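Local coordinates for YrdC-like domain-containing protein (Streptococcus mutans, PDB 3L7V) that is of uncharacterised function but, as a YrdC-like protein, may bind double-stranded RNA and may have a role in tRNA modification, at residues G57-I70 and I207-V221. Numbering follows the deposited sequence.
Sequences GGVIVCPTKVGYII and IESMVDLVIEADDYV. With SO4 (sulfate ion), chain D.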
ATOM      1  N   GLY A  57      -3.150  -3.245 -19.405  1.00 32.90           N
ATOM      2  CA  GLY A  57      -1.999  -2.354 -19.346  1.00 27.83           C
ATOM      3  C   GLY A  57      -2.251  -0.941 -18.824  1.00 26.86           C
ATOM      4  O   GLY A  57      -1.388  -0.071 -18.923  1.00 26.43           O
ATOM      5  N   GLY A  58      -3.431  -0.696 -18.272  1.00 30.32           N
ATOM      6  CA  GLY A  58      -3.767   0.637 -17.791  1.00 33.23           C
ATOM      7  C   GLY A  58      -2.908   1.094 -16.622  1.00 28.86           C
ATOM      8  O   GLY A  58      -2.537   0.287 -15.767  1.00 27.62           O
ATOM      9  N   VAL A  59      -2.606   2.395 -16.600  1.00 24.81           N
ATOM     10  CA  VAL A  59      -1.779   3.038 -15.569  1.00 22.42           C
ATOM     11  C   VAL A  59      -2.278   4.462 -15.293  1.00 24.22           C
ATOM     12  O   VAL A  59      -2.409   5.270 -16.224  1.00 23.24           O
ATOM     13  CB  VAL A  59      -0.296   3.169 -16.000  1.00 24.11           C
ATOM     14  CG1 VAL A  59       0.497   3.908 -14.935  1.00 22.46           C
ATOM     15  CG2 VAL A  59       0.333   1.806 -16.299  1.00 20.67           C
ATOM     16  N   ILE A  60      -2.539   4.771 -14.019  1.00 14.20           N
ATOM     17  CA  ILE A  60      -2.959   6.115 -13.623  1.00 15.94           C
ATOM     18  C   ILE A  60      -2.130   6.704 -12.475  1.00 20.55           C
ATOM     19  O   ILE A  60      -1.403   5.980 -11.792  1.00 16.38           O
ATOM     20  CB  ILE A  60      -4.462   6.156 -13.233  1.00 22.57           C
ATOM     21  CG1 ILE A  60      -4.697   5.485 -11.875  1.00 19.54           C
ATOM     22  CG2 ILE A  60      -5.335   5.507 -14.309  1.00 18.45           C
ATOM     23  CD1 ILE A  60      -6.118   5.600 -11.419  1.00 13.44           C
ATOM     24  N   VAL A  61      -2.229   8.027 -12.290  1.00 22.03           N
ATOM     25  CA  VAL A  61      -1.691   8.695 -11.106  1.00 15.99           C
ATOM     26  C   VAL A  61      -2.869   9.111 -10.221  1.00 22.98           C
ATOM     27  O   VAL A  61      -3.908   9.513 -10.745  1.00 22.10           O
ATOM     28  CB  VAL A  61      -0.788   9.908 -11.464  1.00 30.10           C
ATOM     29  CG1 VAL A  61      -0.723  10.890 -10.303  1.00 22.43           C
ATOM     30  CG2 VAL A  61       0.631   9.443 -11.854  1.00 19.92           C
ATOM     31  N   CYS A  62      -2.703   9.004  -8.895  1.00 23.53           N
ATOM     32  CA  CYS A  62      -3.809   9.120  -7.937  1.00 17.28           C
ATOM     33  C   CYS A  62      -3.356   9.651  -6.570  1.00 15.43           C
ATOM     34  O   CYS A  62      -2.330   9.215  -6.053  1.00 17.12           O
ATOM     35  CB  CYS A  62      -4.458   7.736  -7.768  1.00 25.27           C
ATOM     36  SG  CYS A  62      -5.841   7.567  -6.589  1.00 32.78           S
ATOM     37  N   PRO A  63      -4.143  10.572  -5.966  1.00 16.63           N
ATOM     38  CA  PRO A  63      -3.835  11.224  -4.685  1.00 23.28           C
ATOM     39  C   PRO A  63      -3.943  10.256  -3.515  1.00 22.73           C
ATOM     40  O   PRO A  63      -4.759   9.338  -3.569  1.00 27.59           O
ATOM     41  CB  PRO A  63      -4.949  12.279  -4.531  1.00 18.14           C
ATOM     42  CG  PRO A  63      -5.736  12.244  -5.780  1.00 24.51           C
ATOM     43  CD  PRO A  63      -5.495  10.914  -6.425  1.00 21.11           C
ATOM     44  N   THR A  64      -3.140  10.464  -2.476  1.00 17.64           N
ATOM     45  CA  THR A  64      -3.279   9.721  -1.222  1.00 19.14           C
ATOM     46  C   THR A  64      -3.204  10.685  -0.044  1.00 17.59           C
ATOM     47  O   THR A  64      -3.007  11.883  -0.244  1.00 17.28           O
ATOM     48  CB  THR A  64      -2.170   8.680  -1.052  1.00 23.22           C
ATOM     49  OG1 THR A  64      -0.928   9.353  -0.813  1.00 23.90           O
ATOM     50  CG2 THR A  64      -2.049   7.824  -2.293  1.00 24.75           C
ATOM     51  N   LYS A  65      -3.336  10.154   1.177  1.00 13.48           N
ATOM     52  CA  LYS A  65      -3.195  10.942   2.408  1.00 16.15           C
ATOM     53  C   LYS A  65      -1.822  11.638   2.543  1.00 23.26           C
ATOM     54  O   LYS A  65      -1.724  12.705   3.155  1.00 24.11           O
ATOM     55  CB  LYS A  65      -3.435  10.067   3.658  1.00 13.38           C
ATOM     56  CG  LYS A  65      -4.893   9.729   3.984  1.00 14.86           C
ATOM     57  CD  LYS A  65      -5.005   8.834   5.242  1.00 11.83           C
ATOM     58  CE  LYS A  65      -6.453   8.468   5.551  1.00 17.06           C
ATOM     59  NZ  LYS A  65      -6.580   7.489   6.681  1.00 17.34           N
ATOM     60  N   VAL A  66      -0.763  11.029   2.001  1.00 19.36           N
ATOM     61  CA  VAL A  66       0.574  11.638   2.087  1.00 17.23           C
ATOM     62  C   VAL A  66       1.207  12.085   0.734  1.00 23.10           C
ATOM     63  O   VAL A  66       2.383  12.451   0.694  1.00 28.28           O
ATOM     64  CB  VAL A  66       1.579  10.729   2.838  1.00 20.94           C
ATOM     65  CG1 VAL A  66       1.132  10.495   4.274  1.00 19.51           C
ATOM     66  CG2 VAL A  66       1.739   9.411   2.103  1.00 20.96           C
ATOM     67  N   GLY A  67       0.438  12.066  -0.351  1.00 13.92           N
ATOM     68  CA  GLY A  67       0.923  12.555  -1.639  1.00 21.56           C
ATOM     69  C   GLY A  67       0.307  11.943  -2.894  1.00 19.21           C
ATOM     70  O   GLY A  67      -0.901  11.993  -3.065  1.00 24.84           O
ATOM     71  N   TYR A  68       1.140  11.379  -3.772  1.00 20.56           N
ATOM     72  CA  TYR A  68       0.696  10.793  -5.054  1.00 15.96           C
ATOM     73  C   TYR A  68       1.308   9.409  -5.330  1.00 21.72           C
ATOM     74  O   TYR A  68       2.489   9.182  -5.049  1.00 15.28           O
ATOM     75  CB  TYR A  68       0.958  11.768  -6.237  1.00  8.23           C
ATOM     76  CG  TYR A  68      -0.009  12.942  -6.207  1.00 12.56           C
ATOM     77  CD1 TYR A  68       0.324  14.134  -5.576  1.00 14.68           C
ATOM     78  CD2 TYR A  68      -1.287  12.828  -6.755  1.00 12.86           C
ATOM     79  CE1 TYR A  68      -0.582  15.194  -5.520  1.00 12.57           C
ATOM     80  CE2 TYR A  68      -2.196  13.870  -6.699  1.00  9.71           C
ATOM     81  CZ  TYR A  68      -1.836  15.053  -6.085  1.00 11.08           C
ATOM     82  OH  TYR A  68      -2.744  16.084  -6.026  1.00 15.91           O
ATOM     83  N   ILE A  69       0.486   8.490  -5.854  1.00 15.43           N
ATOM     84  CA  ILE A  69       0.928   7.148  -6.239  1.00 18.72           C
ATOM     85  C   ILE A  69       0.621   6.836  -7.707  1.00 23.72           C
ATOM     86  O   ILE A  69      -0.326   7.376  -8.286  1.00 23.53           O
ATOM     87  CB  ILE A  69       0.270   6.015  -5.378  1.00 24.68           C
ATOM     88  CG1 ILE A  69      -1.264   6.061  -5.485  1.00 17.17           C
ATOM     89  CG2 ILE A  69       0.740   6.075  -3.941  1.00 31.73           C
ATOM     90  CD1 ILE A  69      -2.010   5.119  -4.522  1.00 11.97           C
ATOM     91  N   ILE A  70       1.437   5.958  -8.289  1.00 19.28           N
ATOM     92  CA  ILE A  70       1.124   5.314  -9.560  1.00 22.76           C
ATOM     93  C   ILE A  70       0.431   3.956  -9.314  1.00 20.49           C
ATOM     94  O   ILE A  70       0.908   3.153  -8.519  1.00 25.07           O
ATOM     95  CB  ILE A  70       2.407   5.123 -10.401  1.00 23.74           C
ATOM     96  CG1 ILE A  70       3.149   6.459 -10.519  1.00 20.65           C
ATOM     97  CG2 ILE A  70       2.071   4.525 -11.778  1.00 19.15           C
ATOM     98  CD1 ILE A  70       4.604   6.347 -10.944  1.00 20.49           C
ATOM     99  N   ILE A 207       7.374  10.834 -15.640  1.00 27.81           N
ATOM    100  CA  ILE A 207       6.194  10.120 -15.168  1.00 26.25           C
ATOM    101  C   ILE A 207       4.897  10.635 -15.807  1.00 28.81           C
ATOM    102  O   ILE A 207       4.068   9.840 -16.245  1.00 26.81           O
ATOM    103  CB  ILE A 207       6.087  10.150 -13.628  1.00 25.23           C
ATOM    104  CG1 ILE A 207       7.152   9.249 -13.018  1.00 21.82           C
ATOM    105  CG2 ILE A 207       4.712   9.691 -13.178  1.00 26.16           C
ATOM    106  CD1 ILE A 207       7.419   9.529 -11.551  1.00 27.42           C
ATOM    107  N   GLU A 208       4.741  11.957 -15.889  1.00 26.18           N
ATOM    108  CA  GLU A 208       3.498  12.561 -16.377  1.00 28.29           C
ATOM    109  C   GLU A 208       3.151  12.242 -17.835  1.00 36.04           C
ATOM    110  O   GLU A 208       1.966  12.136 -18.186  1.00 39.66           O
ATOM    111  CB  GLU A 208       3.503  14.082 -16.157  1.00 29.32           C
ATOM    112  CG  GLU A 208       2.135  14.748 -16.354  1.00 33.33           C
ATOM    113  CD  GLU A 208       1.940  15.295 -17.767  1.00 40.60           C
ATOM    114  OE1 GLU A 208       2.914  15.275 -18.554  1.00 41.91           O
ATOM    115  OE2 GLU A 208       0.817  15.748 -18.091  1.00 34.69           O
ATOM    116  N   SER A 209       4.166  12.093 -18.686  1.00 28.07           N
ATOM    117  CA  SER A 209       3.914  11.781 -20.097  1.00 28.09           C
ATOM    118  C   SER A 209       3.711  10.287 -20.347  1.00 26.08           C
ATOM    119  O   SER A 209       3.071   9.895 -21.330  1.00 29.17           O
ATOM    120  CB  SER A 209       5.041  12.304 -20.986  1.00 32.90           C
ATOM    121  OG  SER A 209       6.275  11.718 -20.623  1.00 38.07           O
HETATM  122  N   MSE A 210       4.238   9.454 -19.458  1.00 19.82           N
HETATM  123  CA  MSE A 210       4.161   8.009 -19.656  1.00 28.38           C
HETATM  124  C   MSE A 210       2.883   7.351 -19.098  1.00 32.47           C
HETATM  125  O   MSE A 210       2.673   6.146 -19.259  1.00 36.68           O
HETATM  126  CB  MSE A 210       5.432   7.334 -19.129  1.00 31.34           C
HETATM  127  CG  MSE A 210       6.681   7.714 -19.956  1.00 40.98           C
HETATM  128 SE   MSE A 210       8.388   6.915 -19.401  0.80 70.29          SE
HETATM  129  CE  MSE A 210       7.879   5.028 -19.475  1.00124.24           C
ATOM    130  N   VAL A 211       2.025   8.158 -18.474  1.00 27.24           N
ATOM    131  CA  VAL A 211       0.839   7.665 -17.770  1.00 28.58           C
ATOM    132  C   VAL A 211      -0.415   8.019 -18.581  1.00 28.14           C
ATOM    133  O   VAL A 211      -0.366   8.948 -19.392  1.00 23.97           O
ATOM    134  CB  VAL A 211       0.788   8.252 -16.329  1.00 36.13           C
ATOM    135  CG1 VAL A 211      -0.631   8.434 -15.831  1.00 41.23           C
ATOM    136  CG2 VAL A 211       1.609   7.391 -15.378  1.00 29.64           C
ATOM    137  N   ASP A 212      -1.507   7.265 -18.389  1.00 20.17           N
ATOM    138  CA  ASP A 212      -2.739   7.451 -19.172  1.00 21.15           C
ATOM    139  C   ASP A 212      -3.714   8.509 -18.613  1.00 28.77           C
ATOM    140  O   ASP A 212      -4.519   9.055 -19.359  1.00 32.75           O
ATOM    141  CB  ASP A 212      -3.489   6.121 -19.368  1.00 15.51           C
ATOM    142  CG  ASP A 212      -2.600   5.000 -19.914  1.00 23.68           C
ATOM    143  OD1 ASP A 212      -1.704   5.263 -20.747  1.00 27.01           O
ATOM    144  OD2 ASP A 212      -2.800   3.837 -19.498  1.00 24.94           O
ATOM    145  N   LEU A 213      -3.644   8.786 -17.310  1.00 25.68           N
ATOM    146  CA  LEU A 213      -4.504   9.787 -16.660  1.00 22.54           C
ATOM    147  C   LEU A 213      -3.894  10.263 -15.331  1.00 26.04           C
ATOM    148  O   LEU A 213      -3.279   9.479 -14.610  1.00 26.67           O
ATOM    149  CB  LEU A 213      -5.900   9.210 -16.396  1.00 23.42           C
ATOM    150  CG  LEU A 213      -6.967  10.054 -15.692  1.00 21.38           C
ATOM    151  CD1 LEU A 213      -7.629  10.995 -16.677  1.00 23.77           C
ATOM    152  CD2 LEU A 213      -8.016   9.164 -15.040  1.00 16.83           C
ATOM    153  N   VAL A 214      -4.072  11.544 -15.017  1.00 23.34           N
ATOM    154  CA  VAL A 214      -3.660  12.099 -13.729  1.00 21.93           C
ATOM    155  C   VAL A 214      -4.857  12.682 -12.976  1.00 26.29           C
ATOM    156  O   VAL A 214      -5.511  13.610 -13.459  1.00 26.02           O
ATOM    157  CB  VAL A 214      -2.611  13.235 -13.890  1.00 18.73           C
ATOM    158  CG1 VAL A 214      -2.203  13.782 -12.513  1.00 16.83           C
ATOM    159  CG2 VAL A 214      -1.382  12.752 -14.685  1.00 16.06           C
ATOM    160  N   ILE A 215      -5.134  12.144 -11.788  1.00 19.34           N
ATOM    161  CA  ILE A 215      -6.200  12.672 -10.954  1.00 18.38           C
ATOM    162  C   ILE A 215      -5.604  13.635  -9.923  1.00 22.81           C
ATOM    163  O   ILE A 215      -4.709  13.246  -9.167  1.00 25.44           O
ATOM    164  CB  ILE A 215      -6.967  11.522 -10.259  1.00 21.32           C
ATOM    165  CG1 ILE A 215      -7.671  10.637 -11.296  1.00 26.12           C
ATOM    166  CG2 ILE A 215      -7.950  12.054  -9.243  1.00 17.13           C
ATOM    167  CD1 ILE A 215      -7.998   9.208 -10.792  1.00 26.59           C
ATOM    168  N   GLU A 216      -6.095  14.881  -9.909  1.00 26.26           N
ATOM    169  CA  GLU A 216      -5.580  15.955  -9.037  1.00 26.90           C
ATOM    170  C   GLU A 216      -6.461  16.233  -7.806  1.00 23.51           C
ATOM    171  O   GLU A 216      -7.687  16.172  -7.903  1.00 21.38           O
ATOM    172  CB  GLU A 216      -5.428  17.267  -9.825  1.00 25.24           C
ATOM    173  CG  GLU A 216      -4.542  17.167 -11.069  1.00 31.54           C
ATOM    174  CD  GLU A 216      -4.200  18.529 -11.686  1.00 34.25           C
ATOM    175  OE1 GLU A 216      -4.566  19.579 -11.111  1.00 37.94           O
ATOM    176  OE2 GLU A 216      -3.552  18.546 -12.751  1.00 31.27           O
ATOM    177  N   ALA A 217      -5.824  16.548  -6.671  1.00 18.59           N
ATOM    178  CA  ALA A 217      -6.505  16.944  -5.424  1.00 18.36           C
ATOM    179  C   ALA A 217      -5.531  17.514  -4.374  1.00 22.47           C
ATOM    180  O   ALA A 217      -5.522  17.066  -3.228  1.00 20.01           O
ATOM    181  CB  ALA A 217      -7.295  15.773  -4.824  1.00 17.79           C
ATOM    182  N   ASP A 218      -4.719  18.498  -4.773  1.00 21.31           N
ATOM    183  CA  ASP A 218      -3.730  19.131  -3.892  1.00 21.64           C
ATOM    184  C   ASP A 218      -4.305  19.580  -2.537  1.00 27.08           C
ATOM    185  O   ASP A 218      -3.643  19.451  -1.506  1.00 25.89           O
ATOM    186  CB  ASP A 218      -3.075  20.335  -4.592  1.00 21.66           C
ATOM    187  CG  ASP A 218      -2.014  19.932  -5.626  1.00 33.56           C
ATOM    188  OD1 ASP A 218      -1.734  18.723  -5.809  1.00 30.36           O
ATOM    189  OD2 ASP A 218      -1.450  20.848  -6.263  1.00 38.19           O
ATOM    190  N   ASP A 219      -5.519  20.131  -2.555  1.00 19.59           N
ATOM    191  CA  ASP A 219      -6.207  20.576  -1.339  1.00 26.59           C
ATOM    192  C   ASP A 219      -6.527  19.431  -0.353  1.00 32.84           C
ATOM    193  O   ASP A 219      -6.420  19.606   0.862  1.00 31.50           O
ATOM    194  CB  ASP A 219      -7.491  21.351  -1.687  1.00 22.50           C
ATOM    195  N   TYR A 220      -6.930  18.273  -0.877  1.00 27.01           N
ATOM    196  CA  TYR A 220      -7.098  17.068  -0.062  1.00 26.26           C
ATOM    197  C   TYR A 220      -5.820  16.677   0.721  1.00 29.41           C
ATOM    198  O   TYR A 220      -5.872  16.359   1.919  1.00 24.14           O
ATOM    199  CB  TYR A 220      -7.537  15.890  -0.939  1.00 25.53           C
ATOM    200  CG  TYR A 220      -7.601  14.584  -0.190  1.00 25.46           C
ATOM    201  CD1 TYR A 220      -8.652  14.315   0.674  1.00 22.16           C
ATOM    202  CD2 TYR A 220      -6.601  13.631  -0.324  1.00 30.72           C
ATOM    203  CE1 TYR A 220      -8.714  13.126   1.371  1.00 26.80           C
ATOM    204  CE2 TYR A 220      -6.651  12.435   0.375  1.00 32.54           C
ATOM    205  CZ  TYR A 220      -7.712  12.187   1.221  1.00 32.67           C
ATOM    206  OH  TYR A 220      -7.784  10.999   1.922  1.00 36.92           O
ATOM    207  N   VAL A 221      -4.680  16.693   0.033  1.00 26.95           N
ATOM    208  CA  VAL A 221      -3.399  16.300   0.631  1.00 22.06           C
ATOM    209  C   VAL A 221      -2.974  17.300   1.713  1.00 23.53           C
ATOM    210  O   VAL A 221      -2.440  16.926   2.756  1.00 25.82           O
ATOM    211  CB  VAL A 221      -2.296  16.176  -0.449  1.00 20.69           C
ATOM    212  CG1 VAL A 221      -0.937  15.747   0.178  1.00 12.63           C
ATOM    213  CG2 VAL A 221      -2.749  15.213  -1.573  1.00 18.81           C
TER
HETATM  214  S   SO4 D 264      -6.878  20.999  -6.417  1.00 51.64           S
HETATM  215  O1  SO4 D 264      -8.136  20.270  -6.548  1.00 55.12           O
HETATM  216  O2  SO4 D 264      -5.800  20.157  -6.939  1.00 44.76           O
HETATM  217  O3  SO4 D 264      -6.948  22.245  -7.181  1.00 58.00           O
HETATM  218  O4  SO4 D 264      -6.648  21.323  -5.009  1.00 47.86           O
HETATM  219  O   HOH W   1      -0.468  15.011   3.717  1.00 20.91           O
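Two bonds meet at the phenolic oxygen of Tyr-68. Tyr-68 OH gives its proton to Asp-218 OD1 at 2.8 Å, reaching that oxygen on its anti side with ring and carboxylate planes 70° apart, and it accepts the backbone N-H of Ala-217, the N-cap residue of helix 218-223. Asp-218 OD1 has a second donor in the backbone N of Val-200. The ring gets there because its CG lies anti to the carbonyl carbon (chi1 -72°), and Ile-215 O sits at the ring edge, 3.6 Å from Tyr-68 CE2.

Upstream, strands 59-64 and 213-216 run parallel, 8° apart. Val-61 is held through both its N and its O: Val-61 N donates to Leu-213 O at 2.9 Å, and Val-61 O accepts from Ile-215 N. On one face Val-61 CG1 lies 3.9 Å from Val-214 CG1, both side chains pointing the same way; on the other, Ile-60 CD1 meets Ile-215 CD1. Farther along, Pro-63 sets its ring edge, CD and CG, against Ile-215 CG2 and reaches the methyl of Ala-217.

Toward the N-terminal end of the pair, Asp-212 bonds twice with Val-59: Asp-212 N donates to Val-59 O, while Asp-212 OD2 takes Val-59 N from above the carboxylate plane at 3.2 Å. Arg-80 of helix 75-85 forms a salt bridge with Asp-212 OD1. At the far end one water donates to both Lys-65 O and Val-221 O.

A sulfate, probably from the crystallisation liquor, accepts from Asp-218 N and Asp-219 N and is also bonded by His-40 ND1; the helix dipole would probably favour an anion here. The contact thus joins the second and third strands from one side of the YrdC-like sheet, with 37-40 as the outermost, polar groups meeting at both ends and apolar side chains packed between, and the tyrosine hydroxyl tying strand 67-72 to that helix start.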